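Long-range contact in berberine bridge enzyme-like 28 (Arabidopsis thaliana, PDB 5D79), which is a secreted, FAD-containing oxidoreductase of the berberine bridge enzyme family, involved in adaptation to salt stress: residues Gly221-Trp226 with Val508-Arg513. Residues are numbered along the deposited sequence; the frame is centred on the assembly and turned at random.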
loop_
_atom_site.group_PDB
_atom_site.type_symbol
_atom_site.label_atom_id
_atom_site.label_comp_id
_atom_site.label_asym_id
_atom_site.label_seq_id
_atom_site.Cartn_x
_atom_site.Cartn_y
_atom_site.Cartn_z
ATOM N N GLY A 221 -0.873 -24.217 4.770
ATOM C CA GLY A 221 -0.512 -24.194 6.178
ATOM C C GLY A 221 -0.645 -22.820 6.813
ATOM O O GLY A 221 -0.646 -21.810 6.110
ATOM N N GLU A 222 -0.752 -22.776 8.142
ATOM C CA GLU A 222 -1.031 -21.527 8.848
ATOM C C GLU A 222 0.138 -20.559 8.783
ATOM O O GLU A 222 -0.071 -19.355 8.711
ATOM C CB GLU A 222 -1.408 -21.797 10.308
ATOM C CG GLU A 222 -2.808 -22.363 10.478
ATOM C CD GLU A 222 -3.883 -21.445 9.921
ATOM O OE1 GLU A 222 -4.105 -20.375 10.516
ATOM O OE2 GLU A 222 -4.501 -21.787 8.886
ATOM N N ASP A 223 1.363 -21.086 8.809
ATOM C CA ASP A 223 2.569 -20.262 8.711
ATOM C C ASP A 223 2.601 -19.532 7.363
ATOM O O ASP A 223 2.869 -18.329 7.286
ATOM C CB ASP A 223 3.836 -21.121 8.884
ATOM C CG ASP A 223 4.442 -21.024 10.287
ATOM O OD1 ASP A 223 4.041 -20.126 11.054
ATOM O OD2 ASP A 223 5.336 -21.841 10.612
ATOM N N TYR A 224 2.331 -20.274 6.296
ATOM C CA TYR A 224 2.300 -19.693 4.968
ATOM C C TYR A 224 1.187 -18.643 4.898
ATOM O O TYR A 224 1.411 -17.515 4.438
ATOM C CB TYR A 224 2.095 -20.795 3.921
ATOM C CG TYR A 224 2.709 -20.547 2.549
ATOM C CD1 TYR A 224 2.853 -19.254 2.025
ATOM C CD2 TYR A 224 3.132 -21.620 1.770
ATOM C CE1 TYR A 224 3.408 -19.054 0.767
ATOM C CE2 TYR A 224 3.681 -21.430 0.522
ATOM C CZ TYR A 224 3.816 -20.154 0.019
ATOM O OH TYR A 224 4.375 -20.015 -1.234
ATOM N N PHE A 225 -0.005 -19.021 5.366
ATOM C CA PHE A 225 -1.177 -18.138 5.354
ATOM C C PHE A 225 -0.945 -16.850 6.142
ATOM O O PHE A 225 -1.512 -15.796 5.856
ATOM C CB PHE A 225 -2.404 -18.865 5.913
ATOM C CG PHE A 225 -3.682 -18.088 5.754
ATOM C CD1 PHE A 225 -4.230 -17.883 4.495
ATOM C CD2 PHE A 225 -4.327 -17.550 6.856
ATOM C CE1 PHE A 225 -5.396 -17.150 4.340
ATOM C CE2 PHE A 225 -5.490 -16.820 6.709
ATOM C CZ PHE A 225 -6.028 -16.618 5.450
ATOM N N TRP A 226 -0.098 -16.943 7.149
ATOM C CA TRP A 226 0.208 -15.797 7.979
ATOM C C TRP A 226 1.142 -14.860 7.211
ATOM O O TRP A 226 0.878 -13.660 7.092
ATOM C CB TRP A 226 0.811 -16.286 9.306
ATOM C CG TRP A 226 1.328 -15.248 10.242
ATOM C CD1 TRP A 226 0.632 -14.610 11.226
ATOM C CD2 TRP A 226 2.673 -14.761 10.318
ATOM N NE1 TRP A 226 1.454 -13.736 11.893
ATOM C CE2 TRP A 226 2.714 -13.813 11.354
ATOM C CE3 TRP A 226 3.841 -15.024 9.600
ATOM C CZ2 TRP A 226 3.883 -13.131 11.691
ATOM C CZ3 TRP A 226 4.994 -14.352 9.936
ATOM C CH2 TRP A 226 5.010 -13.418 10.968
ATOM N N VAL A 508 11.127 -15.184 8.483
ATOM C CA VAL A 508 12.338 -15.865 8.013
ATOM C C VAL A 508 12.216 -17.381 8.161
ATOM O O VAL A 508 12.638 -18.133 7.279
ATOM C CB VAL A 508 13.595 -15.358 8.770
ATOM C CG1 VAL A 508 14.704 -16.395 8.769
ATOM C CG2 VAL A 508 14.092 -14.059 8.156
ATOM N N ARG A 509 11.620 -17.826 9.263
ATOM C CA ARG A 509 11.359 -19.250 9.442
ATOM C C ARG A 509 10.380 -19.737 8.370
ATOM O O ARG A 509 10.639 -20.730 7.680
ATOM C CB ARG A 509 10.813 -19.543 10.844
ATOM C CG ARG A 509 11.742 -19.144 11.997
ATOM C CD ARG A 509 13.175 -19.630 11.808
ATOM N NE ARG A 509 13.948 -19.569 13.054
ATOM C CZ ARG A 509 14.692 -18.534 13.435
ATOM N NH1 ARG A 509 14.777 -17.452 12.668
ATOM N NH2 ARG A 509 15.352 -18.581 14.583
ATOM N N VAL A 510 9.269 -19.024 8.216
ATOM C CA VAL A 510 8.280 -19.390 7.203
ATOM C C VAL A 510 8.934 -19.363 5.819
ATOM O O VAL A 510 8.786 -20.305 5.039
ATOM C CB VAL A 510 7.039 -18.460 7.237
ATOM C CG1 VAL A 510 6.077 -18.824 6.124
ATOM C CG2 VAL A 510 6.336 -18.549 8.582
ATOM N N LYS A 511 9.697 -18.306 5.546
ATOM C CA LYS A 511 10.429 -18.178 4.284
ATOM C C LYS A 511 11.333 -19.384 4.012
ATOM O O LYS A 511 11.421 -19.869 2.884
ATOM C CB LYS A 511 11.261 -16.893 4.287
ATOM C CG LYS A 511 12.282 -16.775 3.170
ATOM C CD LYS A 511 11.650 -16.618 1.797
ATOM C CE LYS A 511 12.729 -16.287 0.767
ATOM N NZ LYS A 511 12.270 -16.261 -0.651
ATOM N N THR A 512 11.987 -19.879 5.051
ATOM C CA THR A 512 12.922 -20.980 4.884
ATOM C C THR A 512 12.201 -22.290 4.573
ATOM O O THR A 512 12.702 -23.108 3.805
ATOM C CB THR A 512 13.817 -21.130 6.123
ATOM O OG1 THR A 512 14.507 -19.893 6.337
ATOM C CG2 THR A 512 14.851 -22.250 5.931
ATOM N N ARG A 513 11.011 -22.483 5.122
ATOM C CA ARG A 513 10.268 -23.708 4.826
ATOM C C ARG A 513 9.655 -23.663 3.435
ATOM O O ARG A 513 9.856 -24.574 2.638
ATOM C CB ARG A 513 9.166 -23.958 5.862
ATOM C CG ARG A 513 8.430 -25.280 5.672
ATOM C CD ARG A 513 7.322 -25.466 6.698
ATOM N NE ARG A 513 6.220 -24.521 6.520
ATOM C CZ ARG A 513 5.117 -24.780 5.821
ATOM N NH1 ARG A 513 4.972 -25.969 5.227
ATOM N NH2 ARG A 513 4.161 -23.853 5.710
#
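In the helix whose Val510 packs against Asp223, the carbonyl oxygen Val508 O is gripped twice by Thr512, from opposite faces of its plane. The hydroxyl Thr512 OG1 donates to Val508 O at 2.7 Å, 28° out of that plane, and Thr512 N adds the ordinary helical bond. No hydrogen bond joins the two segments themselves; the isopropyl group of Val510 makes the closest contacts. With CG1 anti to the backbone N (chi1 177°), Val510 straddles Asp223: CG1 rests on the main chain, 3.4 Å from Asp223 O, while CG2 meets the side chain, in the conformer described, one of two deposited, 3.6 Å from Asp223 CG. That same CG2 comes obliquely to the indole, 4.4 Å from Trp226 CE3. Replacing Val510 by alanine removes both methyls, which would probably open a gap between the helices and leave Asp223 CB and the indole without their apolar neighbour. In the same Asp223 conformer, OD1 forms a salt bridge to Arg506, whereas OD2 stays 5.0 Å from Arg513 NE, a pairing that could be electrostatic at most. Arg513 bends at chi3 (68°) and turns the edge of its guanidinium to the first turn of helix 222-227, with NH2 4.1 Å from Tyr224 CB. Tyr224 itself touches Val514 and bonds through OH to Phe236 O. The axes of the segments 222-226 and 508-513 approach to 9.6 Å at a steep angle, and the helix near the C-terminus thereby packs back onto the FAD-binding PCMH-type domain, as in the berberine bridge enzyme fold.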